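Heroin esterase (Rhodococcus sp., PDB 1LZL) is an esterase of the alpha/beta hydrolase fold that probably hydrolyses the acetyl ester groups of heroin. Local coordinates at residues A[153-167]-A[179-191]. Numbering follows the deposited sequence.
Sequences RIAVGGQSAGGGLAA and VPVAFQFLEIPEL. Unlike the reference sequence in segment 153-167: Gln159 (reference Glu).
With CG anti to the backbone N in Gln159 (chi1 -177°) and likewise in Glu187, the two extended side chains leave neighbouring parallel strands on one face, and amide and carboxylate stack with planes 23° apart. Two waters each donate to Glu187 OE2 and, weakly, to Gln159 OE1. Strand 153-159, helix 161-176 and strand 183-187 form a beta-alpha-beta unit of the central alpha/beta hydrolase sheet, with this pair at the C-terminal ends of its strands. The strands are zipped by backbone bonds such as Val156 N to Phe183 O (2.9 Å) and Glu187 N to Gly158 O (3.0 Å). On the opposite face, the first turns of helix 161-176 run back over strand 183-187. Gly163 and Gly164 let the chain come close: Gly164 CA lies 3.1 Å from Glu190 O, while Leu186 CD2 meets Ala166 CB and Leu191 CD2 meets Ala167 CB. Between strand and helix, Ser160 sits on the strained turn of a GxSxG nucleophile elbow, phi 54°, beside His290, consistent with a Ser-His-Asp triad completed by Asp260. Ser160 N donates to Glu187 O (2.8 Å). Ser160 O takes Gly164 N of the helix and also Glu190 N, which approaches from above the carbonyl plane at 3.1 Å.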
ATOM      1  N   ARG A 153       8.320  14.603  -9.970  1.00 14.37           N
ATOM      2  CA  ARG A 153       8.882  13.437  -9.265  1.00 13.35           C
ATOM      3  C   ARG A 153       7.948  13.044  -8.115  1.00 11.31           C
ATOM      4  O   ARG A 153       8.321  13.121  -6.954  1.00 13.01           O
ATOM      5  CB  ARG A 153      10.297  13.776  -8.765  1.00 15.80           C
ATOM      6  CG  ARG A 153      11.245  13.812  -9.984  1.00 17.84           C
ATOM      7  CD  ARG A 153      12.698  13.886  -9.589  1.00 22.89           C
ATOM      8  NE  ARG A 153      12.981  15.173  -8.938  1.00 24.95           N
ATOM      9  CZ  ARG A 153      14.028  15.321  -8.151  1.00 28.24           C
ATOM     10  NH1 ARG A 153      14.839  14.283  -7.931  1.00 30.79           N
ATOM     11  NH2 ARG A 153      14.275  16.500  -7.565  1.00 29.43           N
ATOM     12  N   ILE A 154       6.731  12.649  -8.538  1.00 11.56           N
ATOM     13  CA  ILE A 154       5.746  12.114  -7.602  1.00 10.88           C
ATOM     14  C   ILE A 154       5.747  10.589  -7.729  1.00 10.42           C
ATOM     15  O   ILE A 154       5.579  10.076  -8.841  1.00 12.61           O
ATOM     16  CB  ILE A 154       4.339  12.654  -7.908  1.00 12.15           C
ATOM     17  CG1 ILE A 154       4.316  14.195  -7.853  1.00 14.51           C
ATOM     18  CG2 ILE A 154       3.288  12.018  -6.994  1.00 12.52           C
ATOM     19  CD1 ILE A 154       3.042  14.767  -8.451  1.00 18.19           C
ATOM     20  N   ALA A 155       5.926   9.919  -6.605  1.00 10.56           N
ATOM     21  CA  ALA A 155       5.736   8.463  -6.536  1.00  9.41           C
ATOM     22  C   ALA A 155       4.370   8.168  -5.903  1.00  8.78           C
ATOM     23  O   ALA A 155       3.974   8.928  -5.016  1.00 10.88           O
ATOM     24  CB  ALA A 155       6.838   7.743  -5.763  1.00 10.78           C
ATOM     25  N   VAL A 156       3.703   7.097  -6.264  1.00  9.00           N
ATOM     26  CA  VAL A 156       2.480   6.642  -5.584  1.00  8.66           C
ATOM     27  C   VAL A 156       2.790   5.241  -5.085  1.00  8.26           C
ATOM     28  O   VAL A 156       3.285   4.414  -5.884  1.00  9.14           O
ATOM     29  CB  VAL A 156       1.263   6.660  -6.501  1.00  9.02           C
ATOM     30  CG1 VAL A 156       0.050   6.112  -5.737  1.00 10.10           C
ATOM     31  CG2 VAL A 156       0.986   8.091  -6.977  1.00  9.38           C
ATOM     32  N   GLY A 157       2.519   4.959  -3.816  1.00  8.66           N
ATOM     33  CA  GLY A 157       2.837   3.638  -3.293  1.00  8.75           C
ATOM     34  C   GLY A 157       1.957   3.248  -2.148  1.00  7.94           C
ATOM     35  O   GLY A 157       1.258   4.090  -1.549  1.00  8.92           O
ATOM     36  N   GLY A 158       1.954   1.969  -1.774  1.00  8.04           N
ATOM     37  CA  GLY A 158       1.215   1.572  -0.586  1.00  8.53           C
ATOM     38  C   GLY A 158       1.500   0.103  -0.282  1.00  8.86           C
ATOM     39  O   GLY A 158       2.169  -0.567  -1.065  1.00  8.23           O
ATOM     40  N   GLN A 159       0.977  -0.351   0.859  1.00  8.57           N
ATOM     41  CA  GLN A 159       1.170  -1.726   1.287  1.00  8.67           C
ATOM     42  C   GLN A 159      -0.171  -2.450   1.346  1.00  8.83           C
ATOM     43  O   GLN A 159      -1.148  -1.847   1.842  1.00  9.64           O
ATOM     44  CB  GLN A 159       1.817  -1.743   2.704  1.00 11.32           C
ATOM     45  CG  GLN A 159       2.133  -3.125   3.245  1.00 16.99           C
ATOM     46  CD  GLN A 159       2.918  -3.147   4.539  1.00 31.98           C
ATOM     47  OE1 GLN A 159       3.733  -4.031   4.802  1.00 37.92           O
ATOM     48  NE2 GLN A 159       2.684  -2.161   5.401  1.00 44.33           N
ATOM     49  N   SER A 160      -0.202  -3.723   0.919  1.00  8.79           N
ATOM     50  CA  SER A 160      -1.379  -4.608   1.033  1.00  9.19           C
ATOM     51  C   SER A 160      -2.595  -3.933   0.399  1.00  8.80           C
ATOM     52  O   SER A 160      -2.471  -3.556  -0.788  1.00  8.99           O
ATOM     53  CB  SER A 160      -1.617  -4.944   2.506  0.58 12.61           C
ATOM     54  OG  SER A 160      -2.676  -5.870   2.633  0.58 15.10           O
ATOM     55  N   ALA A 161      -3.729  -3.715   1.072  1.00  9.10           N
ATOM     56  CA  ALA A 161      -4.823  -2.974   0.422  1.00  8.69           C
ATOM     57  C   ALA A 161      -4.374  -1.612  -0.067  1.00  8.88           C
ATOM     58  O   ALA A 161      -4.876  -1.131  -1.090  1.00  9.44           O
ATOM     59  CB  ALA A 161      -5.974  -2.802   1.437  1.00 10.27           C
ATOM     60  N   GLY A 162      -3.439  -0.980   0.652  1.00  8.12           N
ATOM     61  CA  GLY A 162      -2.905   0.310   0.193  1.00  8.87           C
ATOM     62  C   GLY A 162      -2.142   0.186  -1.120  1.00  9.02           C
ATOM     63  O   GLY A 162      -2.096   1.135  -1.905  1.00  8.87           O
ATOM     64  N   GLY A 163      -1.517  -0.974  -1.348  1.00  7.92           N
ATOM     65  CA  GLY A 163      -0.912  -1.237  -2.654  1.00  8.64           C
ATOM     66  C   GLY A 163      -1.946  -1.425  -3.733  1.00  7.75           C
ATOM     67  O   GLY A 163      -1.724  -1.039  -4.897  1.00  8.63           O
ATOM     68  N   GLY A 164      -3.114  -2.012  -3.413  1.00  8.53           N
ATOM     69  CA  GLY A 164      -4.197  -2.057  -4.403  1.00  9.07           C
ATOM     70  C   GLY A 164      -4.756  -0.680  -4.692  1.00  8.52           C
ATOM     71  O   GLY A 164      -4.938  -0.279  -5.841  1.00  9.05           O
ATOM     72  N   LEU A 165      -4.961   0.107  -3.648  1.00  8.58           N
ATOM     73  CA  LEU A 165      -5.389   1.506  -3.825  1.00  7.50           C
ATOM     74  C   LEU A 165      -4.348   2.309  -4.607  1.00  7.93           C
ATOM     75  O   LEU A 165      -4.718   3.114  -5.465  1.00  9.19           O
ATOM     76  CB  LEU A 165      -5.623   2.140  -2.462  1.00  7.57           C
ATOM     77  CG  LEU A 165      -6.811   1.597  -1.652  1.00  8.71           C
ATOM     78  CD1 LEU A 165      -6.775   2.082  -0.210  1.00 10.71           C
ATOM     79  CD2 LEU A 165      -8.139   1.981  -2.276  1.00 10.97           C
ATOM     80  N   ALA A 166      -3.045   2.083  -4.320  1.00  8.16           N
ATOM     81  CA  ALA A 166      -1.992   2.765  -5.100  1.00  7.39           C
ATOM     82  C   ALA A 166      -2.086   2.379  -6.568  1.00  8.22           C
ATOM     83  O   ALA A 166      -2.076   3.235  -7.469  1.00  9.23           O
ATOM     84  CB  ALA A 166      -0.666   2.351  -4.489  1.00  8.41           C
ATOM     85  N   ALA A 167      -2.146   1.083  -6.844  1.00  7.99           N
ATOM     86  CA  ALA A 167      -2.222   0.618  -8.246  1.00  7.31           C
ATOM     87  C   ALA A 167      -3.472   1.161  -8.921  1.00  7.62           C
ATOM     88  O   ALA A 167      -3.412   1.558 -10.109  1.00  9.55           O
ATOM     89  CB  ALA A 167      -2.190  -0.897  -8.304  1.00  9.06           C
ATOM     90  N   VAL A 179      -2.343  14.144 -13.871  1.00 12.37           N
ATOM     91  CA  VAL A 179      -1.172  14.104 -12.977  1.00 12.87           C
ATOM     92  C   VAL A 179      -0.161  13.088 -13.490  1.00 11.29           C
ATOM     93  O   VAL A 179      -0.561  11.904 -13.592  1.00 14.31           O
ATOM     94  CB  VAL A 179      -1.558  13.649 -11.552  1.00 13.80           C
ATOM     95  CG1 VAL A 179      -0.295  13.640 -10.655  1.00 11.65           C
ATOM     96  CG2 VAL A 179      -2.643  14.538 -11.012  1.00 13.86           C
ATOM     97  N   PRO A 180       1.068  13.480 -13.772  1.00 11.53           N
ATOM     98  CA  PRO A 180       2.098  12.514 -14.185  1.00 12.22           C
ATOM     99  C   PRO A 180       2.635  11.829 -12.909  1.00 14.14           C
ATOM    100  O   PRO A 180       2.948  12.486 -11.905  1.00 14.48           O
ATOM    101  CB  PRO A 180       3.138  13.389 -14.836  1.00 13.98           C
ATOM    102  CG  PRO A 180       3.091  14.647 -14.006  1.00 16.54           C
ATOM    103  CD  PRO A 180       1.622  14.879 -13.733  1.00 14.52           C
ATOM    104  N   VAL A 181       2.725  10.502 -12.933  1.00 12.27           N
ATOM    105  CA  VAL A 181       3.315   9.734 -11.834  1.00 10.97           C
ATOM    106  C   VAL A 181       4.678   9.177 -12.282  1.00 10.92           C
ATOM    107  O   VAL A 181       4.724   8.501 -13.335  1.00 11.35           O
ATOM    108  CB  VAL A 181       2.324   8.638 -11.378  1.00 11.25           C
ATOM    109  CG1 VAL A 181       3.024   7.780 -10.321  1.00 10.23           C
ATOM    110  CG2 VAL A 181       1.034   9.226 -10.834  1.00 12.22           C
ATOM    111  N   ALA A 182       5.730   9.510 -11.538  1.00 10.93           N
ATOM    112  CA  ALA A 182       7.099   9.138 -11.923  1.00 11.61           C
ATOM    113  C   ALA A 182       7.465   7.696 -11.539  1.00  9.63           C
ATOM    114  O   ALA A 182       8.333   7.082 -12.171  1.00 12.37           O
ATOM    115  CB  ALA A 182       8.108  10.079 -11.284  1.00 10.49           C
ATOM    116  N   PHE A 183       6.825   7.173 -10.499  1.00  9.51           N
ATOM    117  CA  PHE A 183       7.223   5.882  -9.907  1.00  9.23           C
ATOM    118  C   PHE A 183       6.062   5.287  -9.125  1.00  9.27           C
ATOM    119  O   PHE A 183       5.295   6.051  -8.510  1.00  9.49           O
ATOM    120  CB  PHE A 183       8.434   6.057  -9.007  1.00  9.40           C
ATOM    121  CG  PHE A 183       9.088   4.745  -8.560  1.00  9.71           C
ATOM    122  CD1 PHE A 183       9.726   3.922  -9.475  1.00 11.41           C
ATOM    123  CD2 PHE A 183       9.043   4.373  -7.226  1.00 11.52           C
ATOM    124  CE1 PHE A 183      10.362   2.741  -9.097  1.00 12.40           C
ATOM    125  CE2 PHE A 183       9.681   3.205  -6.826  1.00 13.83           C
ATOM    126  CZ  PHE A 183      10.315   2.385  -7.748  1.00 13.53           C
ATOM    127  N   GLN A 184       5.951   3.956  -9.186  1.00  9.48           N
ATOM    128  CA  GLN A 184       4.898   3.208  -8.499  1.00  9.58           C
ATOM    129  C   GLN A 184       5.496   2.186  -7.562  1.00  7.75           C
ATOM    130  O   GLN A 184       6.288   1.367  -8.024  1.00  9.04           O
ATOM    131  CB  GLN A 184       4.015   2.562  -9.578  1.00  9.40           C
ATOM    132  CG  GLN A 184       2.950   1.660  -8.972  1.00 10.01           C
ATOM    133  CD  GLN A 184       1.968   1.109  -9.989  1.00  9.17           C
ATOM    134  OE1 GLN A 184       0.776   1.108  -9.721  1.00 10.70           O
ATOM    135  NE2 GLN A 184       2.494   0.622 -11.119  1.00 11.04           N
ATOM    136  N   PHE A 185       5.119   2.177  -6.278  1.00  7.72           N
ATOM    137  CA  PHE A 185       5.743   1.288  -5.298  1.00  7.76           C
ATOM    138  C   PHE A 185       4.649   0.436  -4.647  1.00  8.77           C
ATOM    139  O   PHE A 185       3.824   1.009  -3.886  1.00  9.44           O
ATOM    140  CB  PHE A 185       6.515   2.133  -4.273  1.00  9.06           C
ATOM    141  CG  PHE A 185       7.213   1.285  -3.232  1.00  9.49           C
ATOM    142  CD1 PHE A 185       6.589   0.832  -2.068  1.00 14.79           C
ATOM    143  CD2 PHE A 185       8.530   0.916  -3.448  1.00 10.27           C
ATOM    144  CE1 PHE A 185       7.262   0.026  -1.177  1.00 17.56           C
ATOM    145  CE2 PHE A 185       9.206   0.125  -2.532  1.00 14.25           C
ATOM    146  CZ  PHE A 185       8.581  -0.339  -1.403  1.00 16.93           C
ATOM    147  N   LEU A 186       4.673  -0.850  -4.918  1.00  7.94           N
ATOM    148  CA  LEU A 186       3.610  -1.741  -4.489  1.00  8.61           C
ATOM    149  C   LEU A 186       4.140  -2.801  -3.547  1.00  8.16           C
ATOM    150  O   LEU A 186       4.859  -3.724  -4.018  1.00 10.02           O
ATOM    151  CB  LEU A 186       2.938  -2.378  -5.736  1.00  8.57           C
ATOM    152  CG  LEU A 186       2.418  -1.367  -6.773  1.00  7.94           C
ATOM    153  CD1 LEU A 186       1.756  -2.107  -7.928  1.00 11.23           C
ATOM    154  CD2 LEU A 186       1.436  -0.355  -6.160  1.00 10.93           C
ATOM    155  N   GLU A 187       3.828  -2.722  -2.269  1.00  8.61           N
ATOM    156  CA  GLU A 187       4.354  -3.724  -1.341  1.00  7.57           C
ATOM    157  C   GLU A 187       3.257  -4.698  -0.970  1.00  8.20           C
ATOM    158  O   GLU A 187       2.211  -4.232  -0.476  1.00  8.38           O
ATOM    159  CB  GLU A 187       4.895  -2.960  -0.115  1.00 10.93           C
ATOM    160  CG  GLU A 187       5.486  -3.757   1.005  1.00 18.38           C
ATOM    161  CD  GLU A 187       6.215  -2.881   2.039  1.00 30.62           C
ATOM    162  OE1 GLU A 187       5.920  -1.674   2.165  1.00 29.63           O
ATOM    163  OE2 GLU A 187       7.101  -3.486   2.718  1.00 44.01           O
ATOM    164  N   ILE A 188       3.501  -5.983  -1.162  1.00  7.91           N
ATOM    165  CA  ILE A 188       2.516  -7.051  -0.892  1.00  7.60           C
ATOM    166  C   ILE A 188       1.100  -6.611  -1.302  1.00  8.29           C
ATOM    167  O   ILE A 188       0.143  -6.676  -0.557  1.00  8.70           O
ATOM    168  CB  ILE A 188       2.603  -7.563   0.546  1.00  8.16           C
ATOM    169  CG1 ILE A 188       2.360  -6.532   1.679  1.00  9.63           C
ATOM    170  CG2 ILE A 188       3.943  -8.247   0.741  1.00 10.83           C
ATOM    171  CD1 ILE A 188       2.445  -7.077   3.106  1.00 12.85           C
ATOM    172  N   PRO A 189       0.933  -6.121  -2.553  1.00  7.61           N
ATOM    173  CA  PRO A 189      -0.352  -5.498  -2.885  1.00  8.06           C
ATOM    174  C   PRO A 189      -1.537  -6.444  -2.971  1.00  7.91           C
ATOM    175  O   PRO A 189      -1.364  -7.604  -3.391  1.00  9.09           O
ATOM    176  CB  PRO A 189      -0.076  -4.907  -4.302  1.00  8.37           C
ATOM    177  CG  PRO A 189       0.997  -5.800  -4.870  1.00  8.91           C
ATOM    178  CD  PRO A 189       1.901  -6.092  -3.679  1.00  8.38           C
ATOM    179  N   GLU A 190      -2.743  -5.973  -2.656  1.00  7.51           N
ATOM    180  CA  GLU A 190      -4.027  -6.659  -2.757  1.00  7.59           C
ATOM    181  C   GLU A 190      -4.709  -6.134  -4.014  1.00  8.44           C
ATOM    182  O   GLU A 190      -5.212  -4.998  -4.034  1.00  9.20           O
ATOM    183  CB  GLU A 190      -4.839  -6.383  -1.499  1.00  9.96           C
ATOM    184  CG  GLU A 190      -6.202  -7.064  -1.470  1.00 10.63           C
ATOM    185  CD  GLU A 190      -6.955  -6.811  -0.182  1.00 10.06           C
ATOM    186  OE1 GLU A 190      -6.498  -6.055   0.684  1.00 10.99           O
ATOM    187  OE2 GLU A 190      -8.054  -7.417  -0.080  1.00 10.69           O
ATOM    188  N   LEU A 191      -4.703  -6.965  -5.082  1.00  8.30           N
ATOM    189  CA  LEU A 191      -4.984  -6.473  -6.445  1.00  8.38           C
ATOM    190  C   LEU A 191      -6.172  -7.133  -7.145  1.00  8.59           C
ATOM    191  O   LEU A 191      -6.721  -6.586  -8.081  1.00  9.42           O
ATOM    192  CB  LEU A 191      -3.753  -6.685  -7.336  1.00  8.93           C
ATOM    193  CG  LEU A 191      -2.481  -5.917  -6.951  1.00  7.85           C
ATOM    194  CD1 LEU A 191      -1.275  -6.513  -7.669  1.00  8.96           C
ATOM    195  CD2 LEU A 191      -2.639  -4.436  -7.239  1.00 10.38           C
TER
HETATM  196  O   HOH W   1       5.523  13.150 -11.246  1.00 15.21           O
HETATM  197  O   HOH W   2       5.894  -6.123   3.216  1.00 22.62           O
HETATM  198  O   HOH W   3       6.912  -2.921   5.404  1.00 36.84           O
HETATM  199  O   HOH W   4      -1.125   0.247 -11.488  1.00 10.31           O